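PDB 5EPA: SnoK from Streptomyces nogalater, which acts as a non-heme iron, 2-oxoglutarate-dependent carbocyclase in nogalamycin biosynthesis. Local coordinates for residues A[111-116]-A[264-269]; A[144-149]-A[240-245]; A[175-180]-A[193-198]. One frame throughout, in Å; residues are numbered along the deposited sequence.

Interaction 1 (A[111-116]-A[264-269])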
loop_
_atom_site.group_PDB
_atom_site.type_symbol
_atom_site.label_atom_id
_atom_site.label_comp_id
_atom_site.label_asym_id
_atom_site.label_seq_id
_atom_site.Cartn_x
_atom_site.Cartn_y
_atom_site.Cartn_z
ATOM N N PRO A 111 -10.918 9.854 10.517
ATOM C CA PRO A 111 -9.738 10.690 10.320
ATOM C C PRO A 111 -8.465 9.859 10.129
ATOM O O PRO A 111 -8.300 8.819 10.763
ATOM C CB PRO A 111 -9.661 11.541 11.605
ATOM C CG PRO A 111 -11.026 11.442 12.219
ATOM C CD PRO A 111 -11.504 10.049 11.851
ATOM N N LEU A 112 -7.599 10.344 9.250
ATOM C CA LEU A 112 -6.389 9.657 8.897
ATOM C C LEU A 112 -5.154 10.518 9.040
ATOM O O LEU A 112 -5.228 11.749 9.018
ATOM C CB LEU A 112 -6.452 9.216 7.461
ATOM C CG LEU A 112 -7.592 8.285 7.052
ATOM C CD1 LEU A 112 -7.636 8.193 5.543
ATOM C CD2 LEU A 112 -7.453 6.899 7.662
ATOM N N ARG A 113 -4.020 9.832 9.157
ATOM C CA ARG A 113 -2.707 10.451 9.033
ATOM C C ARG A 113 -1.904 9.652 8.032
ATOM O O ARG A 113 -2.123 8.474 7.863
ATOM C CB ARG A 113 -1.930 10.418 10.356
ATOM C CG ARG A 113 -2.369 11.386 11.433
ATOM C CD ARG A 113 -1.628 11.104 12.727
ATOM N NE ARG A 113 -2.112 11.971 13.787
ATOM C CZ ARG A 113 -1.754 13.247 13.943
ATOM N NH1 ARG A 113 -0.909 13.840 13.079
ATOM N NH2 ARG A 113 -2.257 13.956 14.953
ATOM N N VAL A 114 -0.910 10.299 7.430
ATOM C CA VAL A 114 0.091 9.555 6.642
ATOM C C VAL A 114 1.060 8.814 7.582
ATOM O O VAL A 114 1.693 9.434 8.429
ATOM C CB VAL A 114 0.903 10.480 5.747
ATOM C CG1 VAL A 114 1.910 9.681 4.939
ATOM C CG2 VAL A 114 -0.010 11.234 4.803
ATOM N N TYR A 115 1.113 7.490 7.456
ATOM C CA TYR A 115 2.035 6.663 8.216
ATOM C C TYR A 115 3.373 6.615 7.511
ATOM O O TYR A 115 4.416 6.797 8.130
ATOM C CB TYR A 115 1.542 5.207 8.440
ATOM C CG TYR A 115 2.676 4.307 8.895
ATOM C CD1 TYR A 115 3.285 4.502 10.099
ATOM C CD2 TYR A 115 3.198 3.340 8.077
ATOM C CE1 TYR A 115 4.362 3.732 10.519
ATOM C CE2 TYR A 115 4.267 2.545 8.494
ATOM C CZ TYR A 115 4.857 2.782 9.729
ATOM O OH TYR A 115 5.951 2.023 10.130
ATOM N N SER A 116 3.340 6.326 6.224
ATOM C CA SER A 116 4.557 6.143 5.446
ATOM C C SER A 116 4.187 6.027 3.987
ATOM O O SER A 116 2.997 5.983 3.620
ATOM C CB SER A 116 5.298 4.871 5.859
ATOM O OG SER A 116 6.596 4.842 5.317
ATOM N N PRO A 264 1.899 8.038 20.627
ATOM C CA PRO A 264 1.184 8.346 19.429
ATOM C C PRO A 264 2.153 8.743 18.318
ATOM O O PRO A 264 3.202 9.300 18.604
ATOM C CB PRO A 264 0.294 9.509 19.842
ATOM C CG PRO A 264 1.021 10.178 20.943
ATOM C CD PRO A 264 1.773 9.101 21.654
ATOM N N LEU A 265 1.773 8.457 17.079
ATOM C CA LEU A 265 2.514 8.907 15.917
ATOM C C LEU A 265 1.864 10.183 15.404
ATOM O O LEU A 265 0.772 10.179 14.855
ATOM C CB LEU A 265 2.541 7.836 14.835
ATOM C CG LEU A 265 3.462 6.629 15.090
ATOM C CD1 LEU A 265 2.943 5.699 16.163
ATOM C CD2 LEU A 265 3.648 5.842 13.798
ATOM N N GLU A 266 2.569 11.284 15.557
ATOM C CA GLU A 266 1.979 12.609 15.342
ATOM C C GLU A 266 3.075 13.577 14.895
ATOM O O GLU A 266 4.248 13.176 14.684
ATOM C CB GLU A 266 1.123 13.008 16.554
ATOM C CG GLU A 266 1.825 13.107 17.875
ATOM C CD GLU A 266 0.907 13.625 18.984
ATOM O OE1 GLU A 266 -0.324 13.408 18.892
ATOM O OE2 GLU A 266 1.422 14.236 19.950
ATOM N N GLY A 267 2.713 14.821 14.638
ATOM C CA GLY A 267 3.703 15.808 14.179
ATOM C C GLY A 267 3.972 15.743 12.677
ATOM O O GLY A 267 3.227 15.120 11.909
ATOM N N GLU A 268 5.067 16.361 12.266
ATOM C CA GLU A 268 5.315 16.626 10.852
ATOM C C GLU A 268 5.613 15.390 10.036
ATOM O O GLU A 268 5.351 15.388 8.842
ATOM C CB GLU A 268 6.485 17.600 10.683
ATOM C CG GLU A 268 6.312 18.951 11.329
ATOM C CD GLU A 268 7.685 19.517 11.673
ATOM O OE1 GLU A 268 8.705 18.796 11.378
ATOM O OE2 GLU A 268 7.741 20.647 12.211
ATOM N N LEU A 269 6.174 14.362 10.657
ATOM C CA LEU A 269 6.449 13.114 9.933
ATOM C C LEU A 269 5.199 12.244 9.699
ATOM O O LEU A 269 5.204 11.396 8.848
ATOM C CB LEU A 269 7.547 12.292 10.622
ATOM C CG LEU A 269 8.902 13.002 10.731
ATOM C CD1 LEU A 269 9.925 12.073 11.366
ATOM C CD2 LEU A 269 9.428 13.477 9.367
HETATM O O HOH W 1 5.498 9.476 7.362
#
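Arg-113, on strand 112-122, stretches out beside the irregular segment 264-269 and makes the closest approach of the contact, its CD lying 3.3 Å from Leu-265 O. With CG anti to the carbonyl carbon (chi1 -75°) and the chain extended as far as NE, the guanidinium is carried up to Glu-266, whose CB sits over one face, 3.9 Å from NH2. A long, partly apolar side chain suits this place: its methylenes pack against the loop while its nitrogens bond carbonyls of two segments, NE to Ala-243 O after strand 233-242 and NH1 to Phe-270 O just past the loop. The carboxylate of Glu-266 runs alongside, but OE1 stays 4.4 Å from NH2 and out of the guanidinium plane, so only the charges are felt. Were a leucine to replace Arg-113, the Ala-243 and Phe-270 carbonyls would probably lose these donors and Glu-266 its nearby positive charge. On the buried side, Leu-265 CD2 meets the edge of the Tyr-115 ring, 4.0 Å from CD1, and both side chains also pack on Met-241. Between strand and loop, a water donates to Tyr-115 O at 3.0 Å; its link to Leu-269 O is doubtfully short. The solvent side is looser. Glu-266, Gly-267 and Leu-269 are exposed, and Gly-267 adopts a positive phi (83°) with a psi at which a CB would collide with the preceding carbonyl. Tyr-115 and Ser-116 both face Val-239, a classic beta bulge in the larger sheet of a cupin-type, double-stranded beta-helix fold.

Interaction 2 (A[144-149]-A[240-245])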
loop_
_atom_site.group_PDB
_atom_site.type_symbol
_atom_site.label_atom_id
_atom_site.label_comp_id
_atom_site.label_asym_id
_atom_site.label_seq_id
_atom_site.Cartn_x
_atom_site.Cartn_y
_atom_site.Cartn_z
ATOM N N LEU A 144 -5.588 -0.358 15.161
ATOM C CA LEU A 144 -6.026 -0.214 13.755
ATOM C C LEU A 144 -7.449 -0.571 13.538
ATOM O O LEU A 144 -7.949 -1.601 14.015
ATOM C CB LEU A 144 -5.164 -0.825 12.630
ATOM C CG LEU A 144 -3.689 -0.548 12.871
ATOM C CD1 LEU A 144 -2.861 -1.096 11.734
ATOM C CD2 LEU A 144 -3.447 0.944 13.051
ATOM N N SER A 145 -8.075 0.285 12.747
ATOM C CA SER A 145 -9.459 0.153 12.454
ATOM C C SER A 145 -9.715 0.448 10.978
ATOM O O SER A 145 -10.134 -0.436 10.240
ATOM C CB SER A 145 -10.211 1.093 13.372
ATOM O OG SER A 145 -11.592 1.021 13.139
ATOM N N ALA A 146 -9.455 1.674 10.551
ATOM C CA ALA A 146 -9.783 2.088 9.201
ATOM C C ALA A 146 -8.556 2.283 8.352
ATOM O O ALA A 146 -8.644 2.778 7.243
ATOM C CB ALA A 146 -10.595 3.367 9.250
ATOM N N THR A 147 -7.389 1.935 8.886
ATOM C CA THR A 147 -6.154 2.069 8.146
ATOM C C THR A 147 -6.269 1.401 6.763
ATOM O O THR A 147 -6.728 0.248 6.645
ATOM C CB THR A 147 -4.974 1.494 8.932
ATOM O OG1 THR A 147 -4.750 2.283 10.090
ATOM C CG2 THR A 147 -3.688 1.481 8.132
ATOM N N LEU A 148 -5.772 2.105 5.751
ATOM C CA LEU A 148 -5.790 1.638 4.366
ATOM C C LEU A 148 -4.612 2.174 3.557
ATOM O O LEU A 148 -3.921 3.113 3.966
ATOM C CB LEU A 148 -7.080 2.039 3.682
ATOM C CG LEU A 148 -7.247 3.452 3.158
ATOM C CD1 LEU A 148 -8.550 3.573 2.399
ATOM C CD2 LEU A 148 -7.277 4.425 4.285
ATOM N N THR A 149 -4.380 1.538 2.406
ATOM C CA THR A 149 -3.249 1.851 1.544
ATOM C C THR A 149 -3.747 2.287 0.176
ATOM O O THR A 149 -4.688 1.688 -0.356
ATOM C CB THR A 149 -2.359 0.633 1.334
ATOM O OG1 THR A 149 -1.739 0.221 2.565
ATOM C CG2 THR A 149 -1.269 0.910 0.302
ATOM N N TYR A 240 -2.181 5.182 4.859
ATOM C CA TYR A 240 -2.928 6.160 5.642
ATOM C C TYR A 240 -3.469 5.450 6.889
ATOM O O TYR A 240 -4.311 4.557 6.782
ATOM C CB TYR A 240 -4.076 6.744 4.832
ATOM C CG TYR A 240 -3.674 7.555 3.610
ATOM C CD1 TYR A 240 -3.201 8.848 3.747
ATOM C CD2 TYR A 240 -3.791 7.047 2.360
ATOM C CE1 TYR A 240 -2.833 9.589 2.660
ATOM C CE2 TYR A 240 -3.429 7.779 1.238
ATOM C CZ TYR A 240 -2.947 9.048 1.385
ATOM O OH TYR A 240 -2.591 9.806 0.276
ATOM N N MET A 241 -2.948 5.824 8.053
ATOM C CA MET A 241 -3.304 5.171 9.274
ATOM C C MET A 241 -4.384 5.936 9.998
ATOM O O MET A 241 -4.595 7.117 9.765
ATOM C CB MET A 241 -2.082 5.006 10.158
ATOM C CG MET A 241 -1.470 6.317 10.682
ATOM S SD MET A 241 0.034 6.048 11.614
ATOM C CE MET A 241 0.573 7.763 11.759
ATOM N N ASP A 242 -5.057 5.261 10.899
ATOM C CA ASP A 242 -5.967 5.903 11.822
ATOM C C ASP A 242 -5.242 7.071 12.512
ATOM O O ASP A 242 -4.074 6.945 12.927
ATOM C CB ASP A 242 -6.427 4.894 12.866
ATOM C CG ASP A 242 -7.196 3.702 12.239
ATOM O OD1 ASP A 242 -8.436 3.821 12.089
ATOM O OD2 ASP A 242 -6.600 2.638 11.918
ATOM N N ALA A 243 -5.927 8.203 12.643
ATOM C CA ALA A 243 -5.292 9.425 13.147
ATOM C C ALA A 243 -4.809 9.363 14.601
ATOM O O ALA A 243 -4.042 10.224 15.044
ATOM C CB ALA A 243 -6.216 10.602 12.957
ATOM N N ASP A 244 -5.275 8.371 15.346
ATOM C CA ASP A 244 -4.888 8.190 16.756
ATOM C C ASP A 244 -4.060 6.913 16.923
ATOM O O ASP A 244 -3.895 6.415 18.029
ATOM C CB ASP A 244 -6.130 8.145 17.669
ATOM C CG ASP A 244 -7.065 6.945 17.362
ATOM O OD1 ASP A 244 -6.826 6.143 16.426
ATOM O OD2 ASP A 244 -8.067 6.766 18.091
ATOM N N ALA A 245 -3.478 6.415 15.844
ATOM C CA ALA A 245 -2.574 5.259 15.919
ATOM C C ALA A 245 -1.375 5.459 16.820
ATOM O O ALA A 245 -0.823 6.557 16.898
ATOM C CB ALA A 245 -2.074 4.904 14.553
#
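Leu-148 and Tyr-240 form an antiparallel hydrogen-bonded pair, with Leu-148 N to Tyr-240 O at 3.0 Å and Tyr-240 N to Leu-148 O at 2.8 Å. Their side chains share one face of the sheet, where Leu-148 CD2 packs on Tyr-240 CB at 4.0 Å; the ring of Tyr-240 leads away, its hydroxyl bonding Val-95 O. Beyond this pair the ladder yields to a grip on the carboxylate of Asp-242, which a first torsion with CG anti to the carbonyl carbon (chi1 -62°) turns toward the amides of 145-147. Its OD1 offers the syn lone pair to Ala-146 N, 2.8 Å away and nearly straight (167°). OD2 takes two donors from opposite faces of the carboxylate plane, Ser-145 N at 2.9 Å and Thr-147 OG1 at 2.6 Å; Thr-147 N adds a weak bond. A short acid fits here because it can accept from successive amides of a turning backbone, and threonine adds a hydroxyl. Leu-144 slants across the carboxylate, its CD2 3.8 Å from Asp-242 OD2, giving it an apolar flank. Asp-242 also begins a type I turn closed by Ala-245 N. Thr-149, which follows Leu-148 on the strand, touches bound 2-oxoglutarate. With so many donors turned on a buried carboxylate, Asp-242 is likely to stay ionised, its negative charge probably offset by the amides and hydroxyl whose bonds fix its rotation.

Interaction 3 (A[175-180]-A[193-198]); sequences REDRQE and DVWPDY
Asp-177 and Trp-195 meet at the centre of this surface contact, and most of what passes between the two segments is van der Waals packing. The two side chains cross at about a right angle, with Asp-177 CG 3.4 Å from Trp-195 CD1, while the carboxylate and ring planes are 39° apart. The indole is placed by a first torsion that sets CG anti to the backbone N (chi1 -172°); flat and largely apolar, it gives the buried Trp-195 a broad surface for the short Asp-177 side chain and for Arg-173. Asp-177 OD1 also reaches Pro-196 CD, 3.8 Å away. Val-194, compact and branched, lays CG1 on the backbone after Asp-177, 3.6 Å from Gln-179 N. The carbonyl oxygens Glu-176 O and Val-194 O, both acceptors, come within 3.3 Å without bonding. A water lies 2.9 Å from Val-194 O and may donate to it, though it has more acceptors in reach than protons; its bond to Glu-176 O is doubtfully short. Charges gather within 175-180 itself. Arg-178 NH1 pairs with Glu-180 OE2 at 2.8 Å, in a salt bridge whose hydrogen bond is weak, and the carboxylate of Glu-180 lies over the face of the Arg-175 guanidinium, completing a salt-bridge network. In its own plane Arg-175 NH1 bonds Arg-178 O at 3.1 Å. Arg-173 links both sides, bonding Asp-177 O and making a cation-pi contact with Trp-195. The contact thus ties the loop after strand 164-166 to the end of helix 191-194, where Trp-195 leaves helical geometry and starts a type I turn to Tyr-198.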
loop_
_atom_site.group_PDB
_atom_site.type_symbol
_atom_site.label_atom_id
_atom_site.label_comp_id
_atom_site.label_asym_id
_atom_site.label_seq_id
_atom_site.Cartn_x
_atom_site.Cartn_y
_atom_site.Cartn_z
ATOM N N ARG A 175 -11.202 -12.826 14.080
ATOM C CA ARG A 175 -9.871 -12.822 14.752
ATOM C C ARG A 175 -9.073 -14.102 14.550
ATOM O O ARG A 175 -7.894 -14.052 14.233
ATOM C CB ARG A 175 -10.090 -12.594 16.262
ATOM C CG ARG A 175 -8.944 -12.656 17.293
ATOM C CD ARG A 175 -8.032 -11.422 17.147
ATOM N NE ARG A 175 -6.668 -11.669 17.636
ATOM C CZ ARG A 175 -5.725 -12.281 16.915
ATOM N NH1 ARG A 175 -5.998 -12.746 15.690
ATOM N NH2 ARG A 175 -4.501 -12.427 17.419
ATOM N N GLU A 176 -9.733 -15.233 14.708
ATOM C CA GLU A 176 -9.065 -16.524 14.573
ATOM C C GLU A 176 -8.469 -16.784 13.164
ATOM O O GLU A 176 -7.641 -17.683 13.012
ATOM C CB GLU A 176 -10.003 -17.684 14.956
ATOM C CG GLU A 176 -11.238 -17.860 13.983
ATOM C CD GLU A 176 -12.609 -17.445 14.539
ATOM O OE1 GLU A 176 -12.652 -16.459 15.339
ATOM O OE2 GLU A 176 -13.637 -18.091 14.135
ATOM N N ASP A 177 -8.940 -16.048 12.160
ATOM C CA ASP A 177 -8.480 -16.183 10.780
ATOM C C ASP A 177 -7.485 -15.078 10.362
ATOM O O ASP A 177 -7.159 -14.954 9.205
ATOM C CB ASP A 177 -9.681 -16.172 9.846
ATOM C CG ASP A 177 -10.551 -17.422 9.977
ATOM O OD1 ASP A 177 -10.021 -18.499 10.276
ATOM O OD2 ASP A 177 -11.773 -17.325 9.788
ATOM N N ARG A 178 -7.018 -14.302 11.318
ATOM C CA ARG A 178 -6.077 -13.212 11.074
ATOM C C ARG A 178 -4.819 -13.385 11.883
ATOM O O ARG A 178 -4.855 -13.850 13.016
ATOM C CB ARG A 178 -6.643 -11.911 11.558
ATOM C CG ARG A 178 -7.711 -11.377 10.680
ATOM C CD ARG A 178 -7.967 -9.940 11.043
ATOM N NE ARG A 178 -9.006 -9.853 12.065
ATOM C CZ ARG A 178 -8.870 -9.332 13.280
ATOM N NH1 ARG A 178 -7.706 -8.817 13.681
ATOM N NH2 ARG A 178 -9.919 -9.325 14.112
ATOM N N GLN A 179 -3.694 -13.041 11.296
ATOM C CA GLN A 179 -2.475 -13.085 12.063
ATOM C C GLN A 179 -2.327 -11.874 13.021
ATOM O O GLN A 179 -1.848 -12.036 14.136
ATOM C CB GLN A 179 -1.275 -13.191 11.169
ATOM C CG GLN A 179 0.003 -13.368 11.972
ATOM C CD GLN A 179 1.097 -13.995 11.175
ATOM O OE1 GLN A 179 1.049 -14.020 9.938
ATOM N NE2 GLN A 179 2.139 -14.472 11.863
ATOM N N GLU A 180 -2.774 -10.697 12.575
ATOM C CA GLU A 180 -2.642 -9.383 13.297
ATOM C C GLU A 180 -1.300 -8.679 13.432
ATOM O O GLU A 180 -1.248 -7.467 13.200
ATOM C CB GLU A 180 -3.138 -9.399 14.755
ATOM C CG GLU A 180 -4.645 -9.673 14.895
ATOM C CD GLU A 180 -5.283 -8.952 16.086
ATOM O OE1 GLU A 180 -4.582 -8.223 16.847
ATOM O OE2 GLU A 180 -6.515 -9.107 16.249
ATOM N N ASP A 193 -2.421 -21.760 7.071
ATOM C CA ASP A 193 -2.408 -22.233 8.488
ATOM C C ASP A 193 -3.148 -21.264 9.421
ATOM O O ASP A 193 -3.878 -21.669 10.293
ATOM C CB ASP A 193 -0.978 -22.440 8.976
ATOM C CG ASP A 193 -0.283 -23.627 8.286
ATOM O OD1 ASP A 193 -0.930 -24.659 8.019
ATOM O OD2 ASP A 193 0.919 -23.539 7.984
ATOM N N VAL A 194 -2.978 -19.967 9.154
ATOM C CA VAL A 194 -3.708 -18.909 9.844
ATOM C C VAL A 194 -5.202 -18.896 9.490
ATOM O O VAL A 194 -6.058 -18.837 10.361
ATOM C CB VAL A 194 -3.163 -17.546 9.438
ATOM C CG1 VAL A 194 -3.968 -16.450 10.105
ATOM C CG2 VAL A 194 -1.682 -17.396 9.785
ATOM N N TRP A 195 -5.494 -18.931 8.193
ATOM C CA TRP A 195 -6.853 -18.876 7.642
ATOM C C TRP A 195 -7.171 -20.125 6.802
ATOM O O TRP A 195 -6.937 -20.130 5.621
ATOM C CB TRP A 195 -6.969 -17.640 6.759
ATOM C CG TRP A 195 -8.332 -17.325 6.256
ATOM C CD1 TRP A 195 -9.517 -17.790 6.736
ATOM C CD2 TRP A 195 -8.654 -16.458 5.178
ATOM N NE1 TRP A 195 -10.551 -17.256 6.035
ATOM C CE2 TRP A 195 -10.052 -16.436 5.066
ATOM C CE3 TRP A 195 -7.892 -15.697 4.284
ATOM C CZ2 TRP A 195 -10.716 -15.673 4.119
ATOM C CZ3 TRP A 195 -8.550 -14.938 3.334
ATOM C CH2 TRP A 195 -9.958 -14.945 3.255
ATOM N N PRO A 196 -7.656 -21.195 7.432
ATOM C CA PRO A 196 -7.792 -22.477 6.713
ATOM C C PRO A 196 -8.574 -22.411 5.410
ATOM O O PRO A 196 -8.291 -23.160 4.481
ATOM C CB PRO A 196 -8.526 -23.357 7.712
ATOM C CG PRO A 196 -8.084 -22.820 9.031
ATOM C CD PRO A 196 -7.945 -21.335 8.861
ATOM N N ASP A 197 -9.529 -21.511 5.335
ATOM C CA ASP A 197 -10.352 -21.393 4.137
ATOM C C ASP A 197 -9.712 -20.547 3.014
ATOM O O ASP A 197 -10.284 -20.443 1.923
ATOM C CB ASP A 197 -11.696 -20.815 4.526
ATOM C CG ASP A 197 -12.821 -21.315 3.652
ATOM O OD1 ASP A 197 -13.034 -22.544 3.561
ATOM O OD2 ASP A 197 -13.481 -20.446 3.015
ATOM N N TYR A 198 -8.538 -19.965 3.270
ATOM C CA TYR A 198 -7.846 -19.132 2.273
ATOM C C TYR A 198 -7.795 -19.753 0.881
ATOM O O TYR A 198 -8.149 -19.112 -0.088
ATOM C CB TYR A 198 -6.411 -18.737 2.720
ATOM C CG TYR A 198 -5.564 -18.127 1.612
ATOM C CD1 TYR A 198 -5.982 -16.984 0.950
ATOM C CD2 TYR A 198 -4.379 -18.705 1.207
ATOM C CE1 TYR A 198 -5.261 -16.465 -0.108
ATOM C CE2 TYR A 198 -3.658 -18.199 0.143
ATOM C CZ TYR A 198 -4.105 -17.080 -0.518
ATOM O OH TYR A 198 -3.350 -16.503 -1.542
HETATM O O HOH W 2 -8.121 -19.878 12.167
#

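Overall arrangement
From the N terminus, residues 111-116 open the outermost loop, which interaction 1 closes only at 264-269. Inside it, interaction 2 joins 144-149 to 240-245, and inside that, interaction 3 joins 175-180 to 193-198, so the three nest without crossing. Interactions 1 and 2 touch, their centres 9 Å apart, because strands 112-122 and 233-242 are neighbours in the larger sheet; strand 148-153 continues it on the far side of 233-242. Together they bind a late loop and three strands into one body. Interaction 3 stands apart, its centre 29 Å from interaction 1 and 21 Å from interaction 2, and fastens a surface excursion between strands 164-166 and 204-206 of the four-stranded sheet.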